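Local coordinates for protein aeromonas extracellular serine protease (Aeromonas sobria, PDB 3HJR) that cleaves peptide bonds after paired basic residues, one of them lysine, as a calcium-binding, kexin-like secreted serine protease that probably acts as a potent virulence factor, at residues G219-A224 with G236-F241; P378-Y383 with D392-E397; L486-I491 with S505-L510. All coordinates share one frame; numbering follows the deposited sequence.

Following the chain from the N terminus, contact 1 comes first. It closes the loop that holds the turn from strand 222-225 to strand 228-233, in the subtilisin domain. Contact 2 then closes the hairpin of strands 379-384 and 390-396. Contact 3 lies in the P-domain and closes the loop running through strands 489-494 and 500-502. The three follow in series, and none nests in or crosses another. In space they meet. Leu239 of contact 1 packs on Val379 and Leu396 of contact 2. Pro237 touches Phe507 and Phe241 touches Ser509 of contact 3, and Gly395 abuts Ser505. Together they join protease and P-domain.

Contact 1: G219-A224 with G236-F241; sequences GFNKIA and GPKLPF
Lys238 meets Phe220 in two ways. Its carbonyl O lies at the ring edge, near the ring plane, with Lys238 O 3.6 Å from Phe220 CZ. Its side chain bends at the second and fourth torsions and runs past the same ring, with Lys238 CE 3.8 Å from Phe220 CE1. Lys238 is also the centre of an inverse gamma turn. At Leu239 the link is made by water. Water 1 donates to Leu239 O at 2.7 Å and to Phe220 O, so it bridges the two backbones. Pro240 covers one face of the Phe220 ring in a CH-pi contact. Pro240 CA sits 3.8 Å from the centroid of the Phe220 ring, only 9° off the normal. Pro240 CB adds apolar packing at 3.7 Å from Phe220 CD2. The Phe220 ring comes back to the proline because its CG is anti to the backbone N (chi1 -161°). Phe241 ends the segment with the one direct backbone hydrogen bond between the two. Phe241 N donates to Phe220 O at 2.9 Å, at 167°, from above the carbonyl plane. Phe220 O is thus gripped by an amide and a water. The Phe241 ring then reaches Ile223, with Phe241 CE2 3.9 Å from Ile223 CG1. The contact lies beside strand 228-233, where Leu230 touches both Ile223 and Phe241. Arg267 makes a cation-pi contact with the Phe220 ring, and the Leu239 side chain touches Val379 and Val381 on strand 379-384.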
loop_
_atom_site.group_PDB
_atom_site.type_symbol
_atom_site.label_atom_id
_atom_site.label_comp_id
_atom_site.label_asym_id
_atom_site.label_seq_id
_atom_site.Cartn_x
_atom_site.Cartn_y
_atom_site.Cartn_z
ATOM N N GLY A 219 -4.454 7.638 -4.505
ATOM C CA GLY A 219 -4.933 8.993 -4.329
ATOM C C GLY A 219 -3.930 10.101 -4.265
ATOM O O GLY A 219 -4.256 11.121 -3.691
ATOM N N PHE A 220 -2.761 9.950 -4.889
ATOM C CA PHE A 220 -1.790 11.049 -4.875
ATOM C C PHE A 220 -2.434 12.347 -5.377
ATOM O O PHE A 220 -2.116 13.462 -4.882
ATOM C CB PHE A 220 -0.506 10.769 -5.670
ATOM C CG PHE A 220 0.613 11.677 -5.260
ATOM C CD1 PHE A 220 0.729 12.946 -5.805
ATOM C CD2 PHE A 220 1.519 11.286 -4.266
ATOM C CE1 PHE A 220 1.726 13.784 -5.393
ATOM C CE2 PHE A 220 2.522 12.152 -3.866
ATOM C CZ PHE A 220 2.607 13.385 -4.417
ATOM N N ASN A 221 -3.284 12.218 -6.412
ATOM C CA ASN A 221 -3.956 13.360 -7.061
ATOM C C ASN A 221 -5.473 13.402 -6.872
ATOM O O ASN A 221 -6.031 14.474 -6.647
ATOM C CB ASN A 221 -3.625 13.382 -8.562
ATOM C CG ASN A 221 -2.131 13.326 -8.816
ATOM O OD1 ASN A 221 -1.594 12.336 -9.332
ATOM N ND2 ASN A 221 -1.449 14.325 -8.355
ATOM N N LYS A 222 -6.154 12.267 -6.977
ATOM C CA LYS A 222 -7.600 12.258 -6.876
ATOM C C LYS A 222 -8.135 11.085 -6.100
ATOM O O LYS A 222 -7.541 10.002 -6.111
ATOM C CB LYS A 222 -8.277 12.334 -8.237
ATOM C CG LYS A 222 -8.110 11.196 -9.178
ATOM C CD LYS A 222 -8.872 11.514 -10.547
ATOM C CE LYS A 222 -8.959 13.025 -10.890
ATOM N NZ LYS A 222 -9.265 13.380 -12.331
ATOM N N ILE A 223 -9.246 11.339 -5.429
ATOM C CA ILE A 223 -9.991 10.301 -4.730
ATOM C C ILE A 223 -11.447 10.349 -5.120
ATOM O O ILE A 223 -11.925 11.301 -5.709
ATOM C CB ILE A 223 -9.888 10.448 -3.211
ATOM C CG1 ILE A 223 -10.463 11.784 -2.727
ATOM C CG2 ILE A 223 -8.462 10.266 -2.765
ATOM C CD1 ILE A 223 -10.808 11.759 -1.262
ATOM N N ALA A 224 -12.150 9.284 -4.783
ATOM C CA ALA A 224 -13.584 9.283 -4.828
ATOM C C ALA A 224 -14.069 9.072 -3.401
ATOM O O ALA A 224 -13.626 8.150 -2.728
ATOM C CB ALA A 224 -14.066 8.201 -5.741
ATOM N N GLY A 236 -0.040 25.321 -4.922
ATOM C CA GLY A 236 0.123 24.332 -3.879
ATOM C C GLY A 236 1.335 23.436 -4.057
ATOM O O GLY A 236 1.858 23.279 -5.169
ATOM N N PRO A 237 1.835 22.905 -2.947
ATOM C CA PRO A 237 2.935 21.943 -2.989
ATOM C C PRO A 237 2.504 20.557 -3.459
ATOM O O PRO A 237 1.323 20.229 -3.394
ATOM C CB PRO A 237 3.393 21.904 -1.544
ATOM C CG PRO A 237 2.146 22.141 -0.803
ATOM C CD PRO A 237 1.477 23.244 -1.563
ATOM N N LYS A 238 3.451 19.754 -3.915
ATOM C CA LYS A 238 3.131 18.488 -4.559
ATOM C C LYS A 238 3.095 17.445 -3.453
ATOM O O LYS A 238 3.922 16.535 -3.403
ATOM C CB LYS A 238 4.152 18.129 -5.657
ATOM C CG LYS A 238 3.754 16.961 -6.536
ATOM C CD LYS A 238 2.570 17.239 -7.451
ATOM C CE LYS A 238 2.334 16.009 -8.357
ATOM N NZ LYS A 238 0.915 15.642 -8.576
ATOM N N LEU A 239 2.119 17.590 -2.560
ATOM C CA LEU A 239 1.881 16.660 -1.468
ATOM C C LEU A 239 0.726 15.748 -1.860
ATOM O O LEU A 239 -0.154 16.166 -2.614
ATOM C CB LEU A 239 1.540 17.405 -0.174
ATOM C CG LEU A 239 2.667 18.258 0.421
ATOM C CD1 LEU A 239 2.193 19.174 1.543
ATOM C CD2 LEU A 239 3.775 17.355 0.926
ATOM N N PRO A 240 0.722 14.522 -1.389
ATOM C CA PRO A 240 -0.350 13.598 -1.775
ATOM C C PRO A 240 -1.682 14.137 -1.294
ATOM O O PRO A 240 -1.763 14.630 -0.190
ATOM C CB PRO A 240 0.035 12.322 -1.065
ATOM C CG PRO A 240 0.807 12.795 0.128
ATOM C CD PRO A 240 1.621 13.892 -0.393
ATOM N N PHE A 241 -2.724 14.033 -2.113
ATOM C CA PHE A 241 -4.058 14.379 -1.666
ATOM C C PHE A 241 -4.462 13.318 -0.622
ATOM O O PHE A 241 -4.929 13.659 0.488
ATOM C CB PHE A 241 -5.016 14.403 -2.876
ATOM C CG PHE A 241 -6.336 15.100 -2.642
ATOM C CD1 PHE A 241 -6.445 16.228 -1.828
ATOM C CD2 PHE A 241 -7.481 14.628 -3.284
ATOM C CE1 PHE A 241 -7.642 16.859 -1.652
ATOM C CE2 PHE A 241 -8.703 15.248 -3.093
ATOM C CZ PHE A 241 -8.788 16.364 -2.284
HETATM O O HOH W 1 -1.028 15.993 -5.155
#

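Contact 2: P378-Y383 with D392-E397; sequences PVMVSY and DVKGLE
This contact is a beta hairpin, built from strands 379-384 and 390-396 and broken by a classic beta bulge. The strands run antiparallel. Val381 and Val393 form a regular hydrogen-bonded pair. Val381 N donates to Val393 O at 2.8 Å, in a bond almost straight at 173°. Val393 N returns a bond to Val381 O at 3.0 Å. Ser382 and Asp392 follow as a non-hydrogen-bonded pair. Toward the other end, Gly395 and Leu396 both face Val379, and the register shifts by one residue. Val379 O therefore accepts two amides. Gly395 N reaches Val379 O at 2.8 Å, nearly along the C=O axis. Leu396 N reaches Val379 O at 3.2 Å, in the carbonyl plane on a lone pair. Val379 N completes the pair by donating to Leu396 O at 2.9 Å. The chain turns a corner at Gly395, and Gly395 CA lies against Val381 CG2. The side chains of Val379, Val381, Val393 and Leu396 lie on one face of the hairpin. Leu239 packs against Val379 there. Tyr383 turns its ring edge to Val393 CG2, while its OH bonds to Gly456 O and to Arg391, its outside partners. Ser382 and Asp392 project from the opposite face. Met380 CG stands beside the backbone N, anti to the carbonyl carbon (chi1 -50°), and the chain bends again at its second and third torsions. The folded chain lies over the partner strand. Met380 CE lies 3.6 Å from Val393 C. The Met380 sulfur lies against the stem of Lys394, Met380 SD to Lys394 CG at 3.8 Å. The Asp392 carboxylate comes in across the methionine, placing Asp392 OD1 3.2 Å from Met380 CB.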
loop_
_atom_site.group_PDB
_atom_site.type_symbol
_atom_site.label_atom_id
_atom_site.label_comp_id
_atom_site.label_asym_id
_atom_site.label_seq_id
_atom_site.Cartn_x
_atom_site.Cartn_y
_atom_site.Cartn_z
ATOM N N PRO A 378 12.566 16.311 -0.443
ATOM C CA PRO A 378 11.394 16.578 0.377
ATOM C C PRO A 378 10.530 17.634 -0.297
ATOM O O PRO A 378 11.070 18.470 -1.060
ATOM C CB PRO A 378 12.003 17.131 1.680
ATOM C CG PRO A 378 13.259 17.767 1.258
ATOM C CD PRO A 378 13.801 16.824 0.186
ATOM N N VAL A 379 9.222 17.555 -0.042
ATOM C CA VAL A 379 8.241 18.538 -0.485
ATOM C C VAL A 379 8.043 19.513 0.651
ATOM O O VAL A 379 7.609 19.151 1.724
ATOM C CB VAL A 379 6.902 17.889 -0.883
ATOM C CG1 VAL A 379 5.931 18.949 -1.419
ATOM C CG2 VAL A 379 7.116 16.779 -1.913
ATOM N N MET A 380 8.481 20.755 0.417
ATOM C CA MET A 380 8.433 21.799 1.427
ATOM C C MET A 380 7.173 22.647 1.389
ATOM O O MET A 380 6.618 22.895 0.318
ATOM C CB MET A 380 9.654 22.676 1.249
ATOM C CG MET A 380 10.971 21.949 1.167
ATOM S SD MET A 380 11.323 21.068 2.714
ATOM C CE MET A 380 11.715 22.410 3.790
ATOM N N VAL A 381 6.722 23.093 2.563
ATOM C CA VAL A 381 5.628 24.031 2.677
ATOM C C VAL A 381 6.195 25.317 3.265
ATOM O O VAL A 381 6.743 25.298 4.363
ATOM C CB VAL A 381 4.505 23.452 3.594
ATOM C CG1 VAL A 381 3.336 24.433 3.688
ATOM C CG2 VAL A 381 4.032 22.106 3.083
ATOM N N SER A 382 6.088 26.421 2.518
ATOM C CA SER A 382 6.564 27.752 2.946
ATOM C C SER A 382 5.346 28.608 3.245
ATOM O O SER A 382 4.372 28.551 2.519
ATOM C CB SER A 382 7.379 28.432 1.846
ATOM O OG SER A 382 7.815 29.700 2.281
ATOM N N TYR A 383 5.411 29.402 4.312
ATOM C CA TYR A 383 4.346 30.311 4.729
ATOM C C TYR A 383 4.912 31.364 5.653
ATOM O O TYR A 383 5.933 31.133 6.289
ATOM C CB TYR A 383 3.233 29.542 5.471
ATOM C CG TYR A 383 3.612 28.874 6.790
ATOM C CD1 TYR A 383 3.382 29.502 8.005
ATOM C CD2 TYR A 383 4.154 27.582 6.819
ATOM C CE1 TYR A 383 3.719 28.889 9.201
ATOM C CE2 TYR A 383 4.513 26.978 8.006
ATOM C CZ TYR A 383 4.281 27.620 9.185
ATOM O OH TYR A 383 4.600 27.010 10.373
ATOM N N ASP A 392 9.957 27.496 6.306
ATOM C CA ASP A 392 9.952 26.504 5.241
ATOM C C ASP A 392 10.177 25.180 5.928
ATOM O O ASP A 392 11.276 24.915 6.411
ATOM C CB ASP A 392 11.060 26.842 4.229
ATOM C CG ASP A 392 10.900 26.122 2.903
ATOM O OD1 ASP A 392 9.797 25.622 2.562
ATOM O OD2 ASP A 392 11.854 26.001 2.113
ATOM N N VAL A 393 9.113 24.377 6.020
ATOM C CA VAL A 393 9.117 23.124 6.766
ATOM C C VAL A 393 8.801 21.967 5.828
ATOM O O VAL A 393 8.148 22.167 4.804
ATOM C CB VAL A 393 8.079 23.141 7.930
ATOM C CG1 VAL A 393 8.309 24.308 8.854
ATOM C CG2 VAL A 393 6.646 23.120 7.385
ATOM N N LYS A 394 9.228 20.750 6.177
ATOM C CA LYS A 394 8.891 19.599 5.366
ATOM C C LYS A 394 7.431 19.280 5.524
ATOM O O LYS A 394 6.916 19.225 6.633
ATOM C CB LYS A 394 9.696 18.353 5.755
ATOM C CG LYS A 394 11.168 18.474 5.446
ATOM C CD LYS A 394 11.945 17.366 6.139
ATOM C CE LYS A 394 13.425 17.570 6.020
ATOM N NZ LYS A 394 13.927 17.240 4.698
ATOM N N GLY A 395 6.771 19.091 4.392
ATOM C CA GLY A 395 5.449 18.487 4.354
ATOM C C GLY A 395 5.459 17.011 4.015
ATOM O O GLY A 395 4.533 16.295 4.381
ATOM N N LEU A 396 6.474 16.560 3.289
ATOM C CA LEU A 396 6.731 15.158 3.032
ATOM C C LEU A 396 8.246 14.985 2.865
ATOM O O LEU A 396 8.872 15.713 2.111
ATOM C CB LEU A 396 6.003 14.659 1.764
ATOM C CG LEU A 396 6.006 13.160 1.492
ATOM C CD1 LEU A 396 5.066 12.480 2.451
ATOM C CD2 LEU A 396 5.653 12.821 0.035
ATOM N N GLU A 397 8.820 14.017 3.557
ATOM C CA GLU A 397 10.264 13.765 3.498
ATOM C C GLU A 397 10.665 13.068 2.181
ATOM O O GLU A 397 9.822 12.483 1.488
ATOM C CB GLU A 397 10.726 12.902 4.682
ATOM C CG GLU A 397 10.231 13.435 6.031
ATOM C CD GLU A 397 8.992 12.711 6.536
ATOM O OE1 GLU A 397 8.966 12.383 7.747
ATOM O OE2 GLU A 397 8.024 12.461 5.755
#

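Contact 3: L486-I491 with S505-L510; sequences LPDLLI and SPFNSL. With CA (calcium ion), chain C.
Torsions at Phe507 and Asn508 bring two side chains up to Pro487. Phe507 CG lies beside its backbone N (chi1 -47°), which brings Phe507 CD1 within 3.6 Å of Pro487 O, obliquely to the ring. Asn508 CG stands between backbone N and carbonyl carbon (chi1 55°), which sets its amide beside the Pro487 ring. In the P-domain, an Asx turn at Asn508 packs on a short 3-10 turn that leads into strand 489-494. Asn508 OD1 accepts from Leu510 N at 3.0 Å, in its carbonyl plane and on a lone pair. Asn508 ND2 gives one hydrogen to Ser505 O at 2.8 Å and the other to water 2. That water donates in turn to Leu486 O and to Leu489 O, 2.7 Å from the latter. The buried amide is thus satisfied on both sides and held against rotation, and it ties the loop to the 3-10 turn through the water. The direct bond between the segments runs from Phe507 N to Pro487 O at 2.7 Å and is nearly straight at 169°. It too meets a lone pair in the carbonyl plane. The Pro487 ring lies against the Leu510 carbonyl, Pro487 CG 3.4 Å from Leu510 O. Apolar contacts add to this. Leu486 CB meets Leu510 CB, and Leu490 lies alongside Pro506, Leu490 CD1 to Pro506 CD at 3.9 Å. Arg232 donates to Phe507 O, which fastens the loop to strand 228-233. The 3-10 turn also carries a calcium ligand. Asp454, Asp553, Ala555, Asn578 and Asn579 complete the site. Asp488 OD2 makes salt bridges with Arg485 and Arg559, which probably help position the carboxylate, while Asp488 OD1 binds the calcium ion at 2.5 Å.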
loop_
_atom_site.group_PDB
_atom_site.type_symbol
_atom_site.label_atom_id
_atom_site.label_comp_id
_atom_site.label_asym_id
_atom_site.label_seq_id
_atom_site.Cartn_x
_atom_site.Cartn_y
_atom_site.Cartn_z
ATOM N N LEU A 486 -9.139 20.998 8.751
ATOM C CA LEU A 486 -8.172 19.932 9.001
ATOM C C LEU A 486 -6.932 19.864 8.086
ATOM O O LEU A 486 -5.875 19.592 8.595
ATOM C CB LEU A 486 -8.871 18.576 9.044
ATOM C CG LEU A 486 -9.685 18.335 10.324
ATOM C CD1 LEU A 486 -10.564 17.097 10.178
ATOM C CD2 LEU A 486 -8.792 18.202 11.551
ATOM N N PRO A 487 -7.047 20.041 6.756
ATOM C CA PRO A 487 -5.867 19.888 5.898
ATOM C C PRO A 487 -4.797 20.935 6.125
ATOM O O PRO A 487 -3.706 20.800 5.573
ATOM C CB PRO A 487 -6.440 19.991 4.481
ATOM C CG PRO A 487 -7.865 19.543 4.638
ATOM C CD PRO A 487 -8.266 20.260 5.952
ATOM N N ASP A 488 -5.045 21.933 6.970
ATOM C CA ASP A 488 -3.953 22.856 7.326
ATOM C C ASP A 488 -2.900 22.268 8.251
ATOM O O ASP A 488 -1.858 22.895 8.451
ATOM C CB ASP A 488 -4.488 24.136 7.994
ATOM C CG ASP A 488 -5.361 24.937 7.094
ATOM O OD1 ASP A 488 -6.106 25.815 7.619
ATOM O OD2 ASP A 488 -5.334 24.781 5.855
ATOM N N LEU A 489 -3.179 21.106 8.832
ATOM C CA LEU A 489 -2.372 20.549 9.901
ATOM C C LEU A 489 -1.304 19.584 9.397
ATOM O O LEU A 489 -1.561 18.675 8.606
ATOM C CB LEU A 489 -3.255 19.799 10.888
ATOM C CG LEU A 489 -4.258 20.688 11.632
ATOM C CD1 LEU A 489 -5.036 19.781 12.581
ATOM C CD2 LEU A 489 -3.596 21.867 12.377
ATOM N N LEU A 490 -0.120 19.815 9.920
ATOM C CA LEU A 490 1.030 18.940 9.766
ATOM C C LEU A 490 1.199 18.239 11.107
ATOM O O LEU A 490 1.339 18.903 12.143
ATOM C CB LEU A 490 2.248 19.778 9.448
ATOM C CG LEU A 490 3.632 19.108 9.591
ATOM C CD1 LEU A 490 3.808 18.000 8.545
ATOM C CD2 LEU A 490 4.715 20.151 9.496
ATOM N N ILE A 491 1.217 16.914 11.086
ATOM C CA ILE A 491 1.288 16.118 12.325
ATOM C C ILE A 491 2.515 15.225 12.273
ATOM O O ILE A 491 2.662 14.403 11.369
ATOM C CB ILE A 491 0.053 15.264 12.524
ATOM C CG1 ILE A 491 -1.203 16.135 12.540
ATOM C CG2 ILE A 491 0.210 14.507 13.815
ATOM C CD1 ILE A 491 -2.509 15.378 12.796
ATOM N N SER A 505 0.736 14.489 6.434
ATOM C CA SER A 505 1.107 15.623 5.603
ATOM C C SER A 505 -0.115 16.526 5.390
ATOM O O SER A 505 -1.246 16.051 5.241
ATOM C CB SER A 505 1.611 15.121 4.239
ATOM O OG SER A 505 0.752 14.110 3.742
ATOM N N PRO A 506 0.114 17.832 5.344
ATOM C CA PRO A 506 -0.980 18.797 5.136
ATOM C C PRO A 506 -1.513 18.798 3.698
ATOM O O PRO A 506 -0.907 18.207 2.805
ATOM C CB PRO A 506 -0.339 20.126 5.492
ATOM C CG PRO A 506 1.124 19.938 5.215
ATOM C CD PRO A 506 1.425 18.490 5.461
ATOM N N PHE A 507 -2.661 19.421 3.487
ATOM C CA PHE A 507 -3.287 19.531 2.160
ATOM C C PHE A 507 -3.739 18.197 1.600
ATOM O O PHE A 507 -3.854 18.003 0.385
ATOM C CB PHE A 507 -2.363 20.292 1.191
ATOM C CG PHE A 507 -1.792 21.556 1.774
ATOM C CD1 PHE A 507 -2.559 22.380 2.585
ATOM C CD2 PHE A 507 -0.485 21.914 1.523
ATOM C CE1 PHE A 507 -2.017 23.520 3.134
ATOM C CE2 PHE A 507 0.056 23.062 2.057
ATOM C CZ PHE A 507 -0.695 23.878 2.855
ATOM N N ASN A 508 -4.097 17.327 2.525
ATOM C CA ASN A 508 -4.699 16.045 2.250
ATOM C C ASN A 508 -6.197 16.206 1.955
ATOM O O ASN A 508 -6.742 17.331 1.877
ATOM C CB ASN A 508 -4.475 15.127 3.440
ATOM C CG ASN A 508 -4.981 15.749 4.732
ATOM O OD1 ASN A 508 -6.207 15.921 4.919
ATOM N ND2 ASN A 508 -4.047 16.119 5.616
ATOM N N SER A 509 -6.860 15.078 1.790
ATOM C CA SER A 509 -8.234 15.049 1.315
ATOM C C SER A 509 -9.283 15.259 2.388
ATOM O O SER A 509 -10.462 15.098 2.096
ATOM C CB SER A 509 -8.471 13.744 0.565
ATOM O OG SER A 509 -8.479 12.641 1.438
ATOM N N LEU A 510 -8.883 15.598 3.616
ATOM C CA LEU A 510 -9.852 15.824 4.688
ATOM C C LEU A 510 -10.585 17.166 4.562
ATOM O O LEU A 510 -10.683 17.944 5.517
ATOM C CB LEU A 510 -9.196 15.644 6.063
ATOM C CG LEU A 510 -8.664 14.239 6.379
ATOM C CD1 LEU A 510 -7.999 14.222 7.745
ATOM C CD2 LEU A 510 -9.726 13.208 6.277
HETATM CA CA CA C . -5.176 27.673 9.026
HETATM O O HOH W 2 -4.021 17.564 8.106
#